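Peptidoglycan D,D-transpeptidase FtsI (Yersinia pestis, PDB 6SYN) probably cross-links septal peptidoglycan as a class B penicillin-binding protein, a periplasmic D,D-transpeptidase of cell division that beta-lactams acylate. Local coordinates at residues 175-183 and 388-396; 268-278 and 291-300. All coordinates share one frame; numbering follows the deposited sequence.

Contact 1: residues 175-183 and 388-396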
ATOM      1  N   HIS A 175     -13.880  11.420 -20.429  1.00 19.42           N
ATOM      2  CA  HIS A 175     -14.278   9.993 -20.288  1.00 18.52           C
ATOM      3  C   HIS A 175     -14.460   9.639 -18.810  1.00 17.52           C
ATOM      4  O   HIS A 175     -13.603  10.045 -18.001  1.00 17.24           O
ATOM      5  CB  HIS A 175     -13.197   9.071 -20.867  1.00 18.89           C
ATOM      6  CG  HIS A 175     -13.217   8.907 -22.347  1.00 19.37           C
ATOM      7  ND1 HIS A 175     -14.250   8.264 -23.007  1.00 19.72           N
ATOM      8  CD2 HIS A 175     -12.308   9.240 -23.291  1.00 19.66           C
ATOM      9  CE1 HIS A 175     -13.995   8.242 -24.300  1.00 19.83           C
ATOM     10  NE2 HIS A 175     -12.804   8.830 -24.500  1.00 19.86           N
ATOM     11  N   ASN A 176     -15.490   8.857 -18.478  1.00 16.40           N
ATOM     12  CA  ASN A 176     -15.616   8.225 -17.138  1.00 15.52           C
ATOM     13  C   ASN A 176     -14.541   7.144 -17.014  1.00 15.15           C
ATOM     14  O   ASN A 176     -14.140   6.573 -18.055  1.00 15.14           O
ATOM     15  CB  ASN A 176     -17.006   7.646 -16.890  1.00 15.19           C
ATOM     16  CG  ASN A 176     -18.076   8.714 -16.910  1.00 14.97           C
ATOM     17  OD1 ASN A 176     -17.852   9.824 -16.432  1.00 14.78           O
ATOM     18  ND2 ASN A 176     -19.225   8.395 -17.482  1.00 14.64           N
ATOM     19  N   LEU A 177     -14.091   6.896 -15.783  1.00 14.55           N
ATOM     20  CA  LEU A 177     -13.052   5.888 -15.450  1.00 14.02           C
ATOM     21  C   LEU A 177     -13.666   4.868 -14.488  1.00 13.67           C
ATOM     22  O   LEU A 177     -14.288   5.297 -13.504  1.00 13.99           O
ATOM     23  CB  LEU A 177     -11.853   6.612 -14.830  1.00 13.78           C
ATOM     24  CG  LEU A 177     -10.625   5.754 -14.526  1.00 13.65           C
ATOM     25  CD1 LEU A 177     -10.210   4.934 -15.734  1.00 13.57           C
ATOM     26  CD2 LEU A 177      -9.467   6.624 -14.060  1.00 13.65           C
ATOM     27  N   VAL A 178     -13.538   3.575 -14.787  1.00 13.11           N
ATOM     28  CA  VAL A 178     -13.981   2.471 -13.888  1.00 12.85           C
ATOM     29  C   VAL A 178     -12.720   1.815 -13.318  1.00 12.70           C
ATOM     30  O   VAL A 178     -12.019   1.127 -14.080  1.00 12.90           O
ATOM     31  CB  VAL A 178     -14.895   1.474 -14.631  1.00 12.76           C
ATOM     32  CG1 VAL A 178     -15.359   0.332 -13.733  1.00 12.66           C
ATOM     33  CG2 VAL A 178     -16.097   2.178 -15.243  1.00 12.69           C
ATOM     34  N   LEU A 179     -12.421   2.054 -12.037  1.00 12.53           N
ATOM     35  CA  LEU A 179     -11.234   1.465 -11.360  1.00 12.34           C
ATOM     36  C   LEU A 179     -11.507  -0.014 -11.054  1.00 12.18           C
ATOM     37  O   LEU A 179     -12.686  -0.431 -11.063  1.00 11.94           O
ATOM     38  CB  LEU A 179     -10.907   2.233 -10.075  1.00 12.34           C
ATOM     39  CG  LEU A 179     -10.469   3.690 -10.234  1.00 12.47           C
ATOM     40  CD1 LEU A 179     -10.036   4.257  -8.892  1.00 12.51           C
ATOM     41  CD2 LEU A 179      -9.342   3.848 -11.245  1.00 12.51           C
ATOM     42  N   SER A 180     -10.436  -0.764 -10.793  1.00 12.05           N
ATOM     43  CA  SER A 180     -10.453  -2.188 -10.368  1.00 12.03           C
ATOM     44  C   SER A 180     -10.763  -2.292  -8.864  1.00 11.85           C
ATOM     45  O   SER A 180     -11.147  -3.382  -8.420  1.00 11.65           O
ATOM     46  CB  SER A 180      -9.138  -2.835 -10.690  1.00 11.98           C
ATOM     47  OG  SER A 180      -8.131  -2.349  -9.819  1.00 12.08           O
ATOM     48  N   VAL A 181     -10.596  -1.194  -8.119  1.00 11.75           N
ATOM     49  CA  VAL A 181     -10.726  -1.125  -6.631  1.00 11.81           C
ATOM     50  C   VAL A 181     -12.202  -1.271  -6.228  1.00 11.76           C
ATOM     51  O   VAL A 181     -13.078  -0.939  -7.048  1.00 11.89           O
ATOM     52  CB  VAL A 181     -10.106   0.191  -6.121  1.00 11.94           C
ATOM     53  CG1 VAL A 181     -10.468   0.504  -4.677  1.00 12.18           C
ATOM     54  CG2 VAL A 181      -8.599   0.186  -6.302  1.00 11.94           C
ATOM     55  N   ASP A 182     -12.464  -1.767  -5.015  1.00 11.68           N
ATOM     56  CA  ASP A 182     -13.827  -1.873  -4.420  1.00 11.74           C
ATOM     57  C   ASP A 182     -13.860  -0.952  -3.192  1.00 11.72           C
ATOM     58  O   ASP A 182     -12.955  -1.089  -2.344  1.00 11.69           O
ATOM     59  CB  ASP A 182     -14.180  -3.335  -4.116  1.00 11.72           C
ATOM     60  CG  ASP A 182     -15.599  -3.564  -3.616  1.00 11.87           C
ATOM     61  OD1 ASP A 182     -16.151  -2.652  -2.972  1.00 11.91           O
ATOM     62  OD2 ASP A 182     -16.150  -4.657  -3.876  1.00 12.02           O
ATOM     63  N   GLU A 183     -14.831  -0.031  -3.124  1.00 11.76           N
ATOM     64  CA  GLU A 183     -14.911   1.027  -2.072  1.00 11.97           C
ATOM     65  C   GLU A 183     -15.124   0.369  -0.701  1.00 11.62           C
ATOM     66  O   GLU A 183     -14.467   0.817   0.260  1.00 11.35           O
ATOM     67  CB  GLU A 183     -15.997   2.063  -2.394  1.00 12.46           C
ATOM     68  CG  GLU A 183     -16.607   2.746  -1.170  1.00 12.98           C
ATOM     69  CD  GLU A 183     -15.646   3.589  -0.346  1.00 13.53           C
ATOM     70  OE1 GLU A 183     -14.593   3.959  -0.891  1.00 14.65           O
ATOM     71  OE2 GLU A 183     -15.942   3.871   0.839  1.00 13.80           O
ATOM     72  N   PRO A 388      -0.270  -9.918 -14.790  1.00 11.54           N
ATOM     73  CA  PRO A 388      -0.122  -8.468 -14.668  1.00 11.61           C
ATOM     74  C   PRO A 388      -1.177  -7.786 -13.783  1.00 11.67           C
ATOM     75  O   PRO A 388      -2.321  -8.202 -13.772  1.00 11.56           O
ATOM     76  CB  PRO A 388      -0.258  -7.929 -16.103  1.00 11.62           C
ATOM     77  CG  PRO A 388      -0.877  -9.058 -16.909  1.00 11.64           C
ATOM     78  CD  PRO A 388      -0.576 -10.342 -16.164  1.00 11.63           C
ATOM     79  N   LEU A 389      -0.757  -6.718 -13.104  1.00 11.84           N
ATOM     80  CA  LEU A 389      -1.602  -5.855 -12.238  1.00 11.98           C
ATOM     81  C   LEU A 389      -2.422  -4.888 -13.104  1.00 12.06           C
ATOM     82  O   LEU A 389      -2.001  -4.635 -14.243  1.00 12.06           O
ATOM     83  CB  LEU A 389      -0.675  -5.088 -11.292  1.00 12.01           C
ATOM     84  CG  LEU A 389       0.123  -5.945 -10.310  1.00 12.02           C
ATOM     85  CD1 LEU A 389       1.380  -5.222  -9.853  1.00 12.01           C
ATOM     86  CD2 LEU A 389      -0.734  -6.339  -9.116  1.00 12.08           C
ATOM     87  N   SER A 390      -3.542  -4.370 -12.582  1.00 12.32           N
ATOM     88  CA  SER A 390      -4.264  -3.188 -13.135  1.00 12.74           C
ATOM     89  C   SER A 390      -5.071  -2.481 -12.030  1.00 12.93           C
ATOM     90  O   SER A 390      -5.483  -3.179 -11.080  1.00 12.67           O
ATOM     91  CB  SER A 390      -5.126  -3.571 -14.323  1.00 12.78           C
ATOM     92  OG  SER A 390      -6.182  -4.439 -13.947  1.00 12.73           O
ATOM     93  N   ILE A 391      -5.261  -1.153 -12.149  1.00 13.28           N
ATOM     94  CA  ILE A 391      -6.125  -0.314 -11.250  1.00 13.56           C
ATOM     95  C   ILE A 391      -7.463  -0.025 -11.940  1.00 14.14           C
ATOM     96  O   ILE A 391      -8.229   0.788 -11.383  1.00 14.12           O
ATOM     97  CB  ILE A 391      -5.493   1.025 -10.779  1.00 13.41           C
ATOM     98  CG1 ILE A 391      -4.292   1.484 -11.609  1.00 13.24           C
ATOM     99  CG2 ILE A 391      -5.162   0.979  -9.291  1.00 13.57           C
ATOM    100  CD1 ILE A 391      -4.657   2.016 -12.977  1.00 13.20           C
ATOM    101  N   THR A 392      -7.747  -0.638 -13.093  1.00 14.90           N
ATOM    102  CA  THR A 392      -9.037  -0.467 -13.822  1.00 15.41           C
ATOM    103  C   THR A 392      -9.721  -1.830 -13.959  1.00 15.98           C
ATOM    104  O   THR A 392      -9.009  -2.834 -14.103  1.00 15.68           O
ATOM    105  CB  THR A 392      -8.833   0.249 -15.164  1.00 15.31           C
ATOM    106  OG1 THR A 392      -8.009  -0.547 -16.018  1.00 15.11           O
ATOM    107  CG2 THR A 392      -8.215   1.619 -14.990  1.00 15.25           C
ATOM    108  N   ARG A 393     -11.050  -1.853 -13.880  1.00 17.22           N
ATOM    109  CA  ARG A 393     -11.846  -3.096 -14.021  1.00 18.35           C
ATOM    110  C   ARG A 393     -11.404  -3.781 -15.315  1.00 19.12           C
ATOM    111  O   ARG A 393     -11.279  -3.082 -16.338  1.00 18.80           O
ATOM    112  CB  ARG A 393     -13.346  -2.792 -14.025  1.00 18.92           C
ATOM    113  CG  ARG A 393     -14.209  -4.001 -13.703  1.00 19.53           C
ATOM    114  CD  ARG A 393     -15.692  -3.741 -13.894  1.00 20.16           C
ATOM    115  NE  ARG A 393     -16.478  -4.577 -12.991  1.00 20.90           N
ATOM    116  CZ  ARG A 393     -16.846  -5.838 -13.223  1.00 20.91           C
ATOM    117  NH1 ARG A 393     -16.520  -6.443 -14.355  1.00 21.06           N
ATOM    118  NH2 ARG A 393     -17.550  -6.491 -12.314  1.00 20.83           N
ATOM    119  N   VAL A 394     -11.121  -5.082 -15.251  1.00 20.29           N
ATOM    120  CA  VAL A 394     -10.729  -5.910 -16.428  1.00 21.80           C
ATOM    121  C   VAL A 394     -11.870  -6.891 -16.700  1.00 23.31           C
ATOM    122  O   VAL A 394     -12.557  -7.262 -15.731  1.00 24.25           O
ATOM    123  CB  VAL A 394      -9.392  -6.644 -16.195  1.00 21.84           C
ATOM    124  CG1 VAL A 394      -8.324  -5.718 -15.640  1.00 21.55           C
ATOM    125  CG2 VAL A 394      -9.549  -7.866 -15.300  1.00 22.06           C
ATOM    126  N   ASP A 395     -12.051  -7.287 -17.964  1.00 25.03           N
ATOM    127  CA  ASP A 395     -12.971  -8.377 -18.392  1.00 26.62           C
ATOM    128  C   ASP A 395     -12.246  -9.715 -18.250  1.00 26.39           C
ATOM    129  O   ASP A 395     -11.298  -9.969 -18.988  1.00 26.44           O
ATOM    130  CB  ASP A 395     -13.421  -8.183 -19.844  1.00 28.00           C
ATOM    131  CG  ASP A 395     -14.165  -6.882 -20.093  1.00 28.88           C
ATOM    132  OD1 ASP A 395     -15.371  -6.826 -19.769  1.00 28.91           O
ATOM    133  OD2 ASP A 395     -13.531  -5.932 -20.605  1.00 29.88           O
ATOM    134  N   PRO A 396     -12.652 -10.629 -17.336  1.00 26.14           N
ATOM    135  CA  PRO A 396     -11.963 -11.911 -17.195  1.00 26.24           C
ATOM    136  C   PRO A 396     -12.337 -12.826 -18.360  1.00 26.76           C
ATOM    137  O   PRO A 396     -13.294 -12.537 -19.076  1.00 26.69           O
ATOM    138  CB  PRO A 396     -12.457 -12.483 -15.857  1.00 26.13           C
ATOM    139  CG  PRO A 396     -13.420 -11.448 -15.289  1.00 25.97           C
ATOM    140  CD  PRO A 396     -13.800 -10.524 -16.427  1.00 25.93           C
TER
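The carbonyl oxygen of Ile391 takes one hydrogen bond, from Ser180 N, and is also touched by Leu179 through CA, CB and CD2. Ser180 N donates to Ile391 O over 2.8 Å with a nearly straight N-H (162°), standing well above the carbonyl plane. Leu179 adds a CA-H...O contact, CA to Ile391 O 3.1 Å. This is a single beta bridge, Leu179 with Thr392, between the chain leading out of the N-terminal region and a loop of the transpeptidase domain. Its second backbone bond runs from Arg393 N to Val178 O at 3.1 Å, and the CA atoms of Leu179 and Thr392 are spaced 3.8 Å apart at the bridge.

Serine suits position 180 because it is short enough for CB to lie against Thr392 O while its hydroxyl stays within reach of two backbone carbonyls in a buried place. Ser180 OG, tucked between backbone N and carbonyl carbon (chi1 72°), is hydrogen-bonded to Val217 O. The same Ser180 OG lies 3.0 Å from Ser390 O. The side chain of Leu179 as a whole heads away from the loop, and its apolar character suits a place lined by Ile123, Ile124 and Val137. On the outer side Val178 CG1 rests 3.7 Å from Arg393 CB; the extended arginine chain then carries NE to the carbonyl of Arg22. Leu177 meets Thr392 at about a right angle, its CD1 touching the threonine CG2 at 3.9 Å. Within the loop, Ser390 OG donates to Thr392 O in the carbonyl plane, 3.3 Å away.

Contact 2: residues 268-278 and 291-300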
ATOM      1  N   VAL A 268      16.032 -30.662  -1.205  1.00 15.00           N
ATOM      2  CA  VAL A 268      15.227 -31.226  -0.079  1.00 15.28           C
ATOM      3  C   VAL A 268      13.955 -31.854  -0.659  1.00 15.74           C
ATOM      4  O   VAL A 268      13.706 -31.699  -1.875  1.00 15.49           O
ATOM      5  CB  VAL A 268      14.864 -30.159   0.975  1.00 15.17           C
ATOM      6  CG1 VAL A 268      16.039 -29.818   1.877  1.00 15.17           C
ATOM      7  CG2 VAL A 268      14.294 -28.896   0.345  1.00 15.11           C
ATOM      8  N   LYS A 269      13.190 -32.524   0.205  1.00 16.52           N
ATOM      9  CA  LYS A 269      11.840 -33.078  -0.073  1.00 17.24           C
ATOM     10  C   LYS A 269      10.897 -32.592   1.038  1.00 17.50           C
ATOM     11  O   LYS A 269      11.401 -32.280   2.131  1.00 17.45           O
ATOM     12  CB  LYS A 269      11.952 -34.603  -0.182  1.00 17.85           C
ATOM     13  CG  LYS A 269      13.175 -35.086  -0.959  1.00 18.38           C
ATOM     14  CD  LYS A 269      13.104 -36.507  -1.470  1.00 18.77           C
ATOM     15  CE  LYS A 269      12.186 -36.669  -2.665  1.00 19.13           C
ATOM     16  NZ  LYS A 269      10.838 -37.125  -2.254  1.00 19.44           N
ATOM     17  N   GLU A 270       9.588 -32.517   0.774  1.00 17.98           N
ATOM     18  CA  GLU A 270       8.573 -31.942   1.704  1.00 18.58           C
ATOM     19  C   GLU A 270       8.916 -32.268   3.157  1.00 18.50           C
ATOM     20  O   GLU A 270       8.905 -31.341   3.996  1.00 18.97           O
ATOM     21  CB  GLU A 270       7.186 -32.544   1.500  1.00 19.11           C
ATOM     22  CG  GLU A 270       6.499 -32.137   0.218  1.00 19.62           C
ATOM     23  CD  GLU A 270       5.288 -33.002  -0.089  1.00 19.97           C
ATOM     24  OE1 GLU A 270       5.270 -34.166   0.367  1.00 20.23           O
ATOM     25  OE2 GLU A 270       4.364 -32.513  -0.768  1.00 20.61           O
ATOM     26  N   ASN A 271       9.162 -33.552   3.436  1.00 17.94           N
ATOM     27  CA  ASN A 271       9.219 -34.114   4.811  1.00 17.46           C
ATOM     28  C   ASN A 271      10.677 -34.156   5.290  1.00 16.88           C
ATOM     29  O   ASN A 271      10.919 -34.784   6.340  1.00 17.30           O
ATOM     30  CB  ASN A 271       8.489 -35.463   4.873  1.00 17.76           C
ATOM     31  CG  ASN A 271       7.022 -35.324   5.236  1.00 18.17           C
ATOM     32  OD1 ASN A 271       6.643 -35.482   6.397  1.00 18.44           O
ATOM     33  ND2 ASN A 271       6.183 -35.013   4.260  1.00 18.23           N
ATOM     34  N   SER A 272      11.599 -33.471   4.593  1.00 16.07           N
ATOM     35  CA  SER A 272      13.038 -33.345   4.960  1.00 15.62           C
ATOM     36  C   SER A 272      13.203 -32.579   6.280  1.00 15.27           C
ATOM     37  O   SER A 272      12.327 -31.754   6.598  1.00 15.51           O
ATOM     38  CB  SER A 272      13.832 -32.673   3.870  1.00 15.64           C
ATOM     39  OG  SER A 272      13.809 -33.435   2.673  1.00 15.70           O
ATOM     40  N   VAL A 273      14.313 -32.823   6.986  1.00 14.87           N
ATOM     41  CA  VAL A 273      14.634 -32.250   8.328  1.00 14.72           C
ATOM     42  C   VAL A 273      16.086 -31.758   8.325  1.00 14.58           C
ATOM     43  O   VAL A 273      16.993 -32.600   8.157  1.00 14.58           O
ATOM     44  CB  VAL A 273      14.414 -33.276   9.458  1.00 14.85           C
ATOM     45  CG1 VAL A 273      14.739 -32.688  10.825  1.00 14.92           C
ATOM     46  CG2 VAL A 273      13.004 -33.849   9.451  1.00 14.89           C
ATOM     47  N   LEU A 274      16.283 -30.453   8.557  1.00 14.39           N
ATOM     48  CA  LEU A 274      17.597 -29.752   8.534  1.00 14.08           C
ATOM     49  C   LEU A 274      18.029 -29.407   9.962  1.00 14.04           C
ATOM     50  O   LEU A 274      17.162 -29.014  10.771  1.00 14.41           O
ATOM     51  CB  LEU A 274      17.480 -28.483   7.679  1.00 13.92           C
ATOM     52  CG  LEU A 274      17.785 -28.659   6.190  1.00 13.84           C
ATOM     53  CD1 LEU A 274      16.858 -29.678   5.557  1.00 13.89           C
ATOM     54  CD2 LEU A 274      17.691 -27.337   5.446  1.00 13.80           C
ATOM     55  N   ASN A 275      19.325 -29.560  10.252  1.00 14.09           N
ATOM     56  CA  ASN A 275      19.993 -29.016  11.464  1.00 14.11           C
ATOM     57  C   ASN A 275      19.850 -27.489  11.429  1.00 13.91           C
ATOM     58  O   ASN A 275      20.338 -26.881  10.455  1.00 13.60           O
ATOM     59  CB  ASN A 275      21.458 -29.464  11.535  1.00 14.31           C
ATOM     60  CG  ASN A 275      22.190 -28.940  12.753  1.00 14.59           C
ATOM     61  OD1 ASN A 275      22.345 -27.732  12.924  1.00 14.71           O
ATOM     62  ND2 ASN A 275      22.652 -29.843  13.604  1.00 14.85           N
ATOM     63  N   THR A 276      19.197 -26.896  12.435  1.00 13.85           N
ATOM     64  CA  THR A 276      18.872 -25.443  12.490  1.00 13.82           C
ATOM     65  C   THR A 276      19.640 -24.774  13.637  1.00 13.77           C
ATOM     66  O   THR A 276      19.255 -23.657  14.030  1.00 13.69           O
ATOM     67  CB  THR A 276      17.354 -25.236  12.559  1.00 13.81           C
ATOM     68  OG1 THR A 276      16.817 -26.192  13.473  1.00 13.85           O
ATOM     69  CG2 THR A 276      16.690 -25.386  11.207  1.00 13.71           C
ATOM     70  N   LEU A 277      20.719 -25.404  14.113  1.00 13.94           N
ATOM     71  CA  LEU A 277      21.608 -24.850  15.171  1.00 13.95           C
ATOM     72  C   LEU A 277      22.405 -23.678  14.601  1.00 14.01           C
ATOM     73  O   LEU A 277      22.608 -23.591  13.393  1.00 13.82           O
ATOM     74  CB  LEU A 277      22.535 -25.954  15.688  1.00 13.88           C
ATOM     75  CG  LEU A 277      21.838 -27.063  16.473  1.00 13.97           C
ATOM     76  CD1 LEU A 277      22.752 -28.268  16.641  1.00 14.05           C
ATOM     77  CD2 LEU A 277      21.365 -26.555  17.827  1.00 13.97           C
ATOM     78  N   PRO A 278      22.883 -22.740  15.454  1.00 13.94           N
ATOM     79  CA  PRO A 278      23.707 -21.625  14.986  1.00 13.87           C
ATOM     80  C   PRO A 278      24.967 -22.147  14.288  1.00 13.85           C
ATOM     81  O   PRO A 278      25.522 -23.113  14.772  1.00 13.75           O
ATOM     82  CB  PRO A 278      24.082 -20.874  16.269  1.00 14.00           C
ATOM     83  CG  PRO A 278      23.006 -21.272  17.258  1.00 13.99           C
ATOM     84  CD  PRO A 278      22.669 -22.706  16.908  1.00 13.86           C
ATOM     85  N   ARG A 291      15.011 -20.842  19.089  1.00 32.32           N
ATOM     86  CA  ARG A 291      16.123 -21.831  19.113  1.00 32.58           C
ATOM     87  C   ARG A 291      15.524 -23.236  18.937  1.00 31.68           C
ATOM     88  O   ARG A 291      14.689 -23.643  19.775  1.00 31.14           O
ATOM     89  CB  ARG A 291      16.946 -21.614  20.393  1.00 33.83           C
ATOM     90  CG  ARG A 291      17.623 -22.851  20.971  1.00 34.66           C
ATOM     91  CD  ARG A 291      18.984 -23.133  20.371  1.00 35.15           C
ATOM     92  NE  ARG A 291      19.538 -24.361  20.925  1.00 35.38           N
ATOM     93  CZ  ARG A 291      20.834 -24.620  21.089  1.00 36.20           C
ATOM     94  NH1 ARG A 291      21.208 -25.778  21.607  1.00 36.59           N
ATOM     95  NH2 ARG A 291      21.755 -23.730  20.750  1.00 36.26           N
ATOM     96  N   TYR A 292      15.906 -23.924  17.856  1.00 29.88           N
ATOM     97  CA  TYR A 292      15.471 -25.303  17.518  1.00 28.71           C
ATOM     98  C   TYR A 292      16.662 -26.068  16.933  1.00 27.70           C
ATOM     99  O   TYR A 292      17.353 -25.534  16.041  1.00 28.31           O
ATOM    100  CB  TYR A 292      14.288 -25.277  16.546  1.00 29.04           C
ATOM    101  CG  TYR A 292      12.932 -25.121  17.190  1.00 29.45           C
ATOM    102  CD1 TYR A 292      12.228 -26.228  17.637  1.00 29.61           C
ATOM    103  CD2 TYR A 292      12.339 -23.875  17.337  1.00 29.21           C
ATOM    104  CE1 TYR A 292      10.977 -26.103  18.223  1.00 29.76           C
ATOM    105  CE2 TYR A 292      11.088 -23.731  17.917  1.00 29.03           C
ATOM    106  CZ  TYR A 292      10.406 -24.850  18.363  1.00 29.72           C
ATOM    107  OH  TYR A 292       9.174 -24.730  18.938  1.00 29.99           O
ATOM    108  N   ALA A 293      16.889 -27.285  17.433  1.00 26.27           N
ATOM    109  CA  ALA A 293      18.034 -28.156  17.084  1.00 24.63           C
ATOM    110  C   ALA A 293      17.874 -28.628  15.639  1.00 23.09           C
ATOM    111  O   ALA A 293      18.835 -28.500  14.864  1.00 23.17           O
ATOM    112  CB  ALA A 293      18.112 -29.317  18.048  1.00 24.52           C
ATOM    113  N   GLU A 294      16.687 -29.147  15.317  1.00 22.10           N
ATOM    114  CA  GLU A 294      16.285 -29.646  13.975  1.00 21.87           C
ATOM    115  C   GLU A 294      15.050 -28.854  13.543  1.00 20.68           C
ATOM    116  O   GLU A 294      14.479 -28.162  14.401  1.00 21.28           O
ATOM    117  CB  GLU A 294      15.937 -31.141  14.000  1.00 22.49           C
ATOM    118  CG  GLU A 294      16.663 -31.952  15.067  1.00 22.95           C
ATOM    119  CD  GLU A 294      16.086 -31.884  16.476  1.00 23.61           C
ATOM    120  OE1 GLU A 294      14.922 -31.447  16.625  1.00 24.30           O
ATOM    121  OE2 GLU A 294      16.801 -32.267  17.430  1.00 23.75           O
ATOM    122  N   LEU A 295      14.635 -28.974  12.282  1.00 19.00           N
ATOM    123  CA  LEU A 295      13.353 -28.399  11.792  1.00 17.65           C
ATOM    124  C   LEU A 295      13.041 -28.984  10.409  1.00 16.34           C
ATOM    125  O   LEU A 295      13.925 -28.911   9.537  1.00 16.30           O
ATOM    126  CB  LEU A 295      13.501 -26.871  11.746  1.00 17.70           C
ATOM    127  CG  LEU A 295      12.343 -26.024  12.282  1.00 17.70           C
ATOM    128  CD1 LEU A 295      11.681 -26.629  13.514  1.00 17.50           C
ATOM    129  CD2 LEU A 295      12.829 -24.617  12.599  1.00 17.60           C
ATOM    130  N   SER A 296      11.845 -29.553  10.223  1.00 14.85           N
ATOM    131  CA  SER A 296      11.312 -29.962   8.895  1.00 14.01           C
ATOM    132  C   SER A 296      11.222 -28.724   7.995  1.00 13.46           C
ATOM    133  O   SER A 296      11.353 -27.598   8.523  1.00 13.33           O
ATOM    134  CB  SER A 296       9.977 -30.654   9.003  1.00 13.89           C
ATOM    135  OG  SER A 296       8.944 -29.727   9.314  1.00 13.81           O
ATOM    136  N   VAL A 297      11.005 -28.932   6.690  1.00 12.77           N
ATOM    137  CA  VAL A 297      10.856 -27.848   5.673  1.00 12.18           C
ATOM    138  C   VAL A 297       9.616 -27.017   6.027  1.00 11.94           C
ATOM    139  O   VAL A 297       9.700 -25.768   5.975  1.00 11.92           O
ATOM    140  CB  VAL A 297      10.799 -28.412   4.241  1.00 12.04           C
ATOM    141  CG1 VAL A 297      10.446 -27.345   3.219  1.00 12.08           C
ATOM    142  CG2 VAL A 297      12.105 -29.081   3.854  1.00 12.02           C
ATOM    143  N   THR A 298       8.512 -27.678   6.387  1.00 11.58           N
ATOM    144  CA  THR A 298       7.297 -27.033   6.946  1.00 11.39           C
ATOM    145  C   THR A 298       7.717 -26.173   8.145  1.00 11.22           C
ATOM    146  O   THR A 298       7.360 -24.982   8.179  1.00 11.00           O
ATOM    147  CB  THR A 298       6.252 -28.086   7.332  1.00 11.42           C
ATOM    148  OG1 THR A 298       6.199 -29.056   6.285  1.00 11.63           O
ATOM    149  CG2 THR A 298       4.874 -27.505   7.562  1.00 11.38           C
ATOM    150  N   GLY A 299       8.466 -26.771   9.076  1.00 11.13           N
ATOM    151  CA  GLY A 299       8.962 -26.128  10.307  1.00 11.15           C
ATOM    152  C   GLY A 299       9.747 -24.853  10.030  1.00 11.07           C
ATOM    153  O   GLY A 299       9.645 -23.915  10.843  1.00 11.23           O
ATOM    154  N   ILE A 300      10.504 -24.812   8.929  1.00 10.81           N
ATOM    155  CA  ILE A 300      11.358 -23.651   8.535  1.00 10.57           C
ATOM    156  C   ILE A 300      10.470 -22.429   8.245  1.00 10.32           C
ATOM    157  O   ILE A 300      10.847 -21.323   8.681  1.00 10.48           O
ATOM    158  CB  ILE A 300      12.287 -24.044   7.369  1.00 10.59           C
ATOM    159  CG1 ILE A 300      13.350 -25.027   7.867  1.00 10.69           C
ATOM    160  CG2 ILE A 300      12.924 -22.832   6.701  1.00 10.61           C
ATOM    161  CD1 ILE A 300      13.910 -25.938   6.805  1.00 10.75           C
TER
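Thr276 packs tightly against Tyr292 and Leu295 at one end of this contact. Thr276 OG1 donates to Tyr292 O over a short 2.7 Å, from well above the carbonyl plane, while its N binds Ala293 O. Beta-branching serves it here: with OG1 between backbone N and carbonyl carbon (chi1 43°), CG2 is left to cross Leu295 at about a right angle, 3.6 Å from its CB. At the other end, equally close, Val297 packs against the type I turn of Lys269 to Ser272, its CG2 meeting Lys269 O and its CB Glu270 O. Val297 CG2 also lies 4.1 Å from Val268 CB, and Val259 and Met415 add apolar contacts to this valine.

Between these ends runs a small two-stranded antiparallel sheet of the transpeptidase domain. Leu274 and Leu295 form its hydrogen-bonded pair, Leu274 N to Leu295 O at 3.0 Å, and both turn their side chains to one face, where Leu274 CD2 meets Ile300 CD1. Ser296 ends the strand and N-caps the following helix, its OG accepting from Gly299 N.

The other face is looser and largely solvent-exposed. There Val273 CG1 rests 3.7 Å from Glu294 CB. Asn275 OD1 accepts from Leu277 N in an Asx turn. Near the exposed rim, Leu277 places CD2 over the centre of one face of the Arg291 guanidinium, 3.8 Å above its plane.

The two contacts lie far apart, their centres 43 Å from each other and their nearest atoms about 26 Å. Along the chain, contact 2 is nested within the loop that contact 1 closes: 175-183 comes first, then 268-278 and 291-300, and finally 388-396. Contact 1 joins the strand 177-178, which pairs with 19-20 in the N-terminal sheet, to the transpeptidase domain. Contact 2 is local and at the surface, its centre about 33 Å from the centre of the chain, against about 17 Å for contact 1. The side chain of Ile300 is about 10 Å from the bound ligand without touching it, and the chain runs on to the pocket residues Ser304 and Asn306.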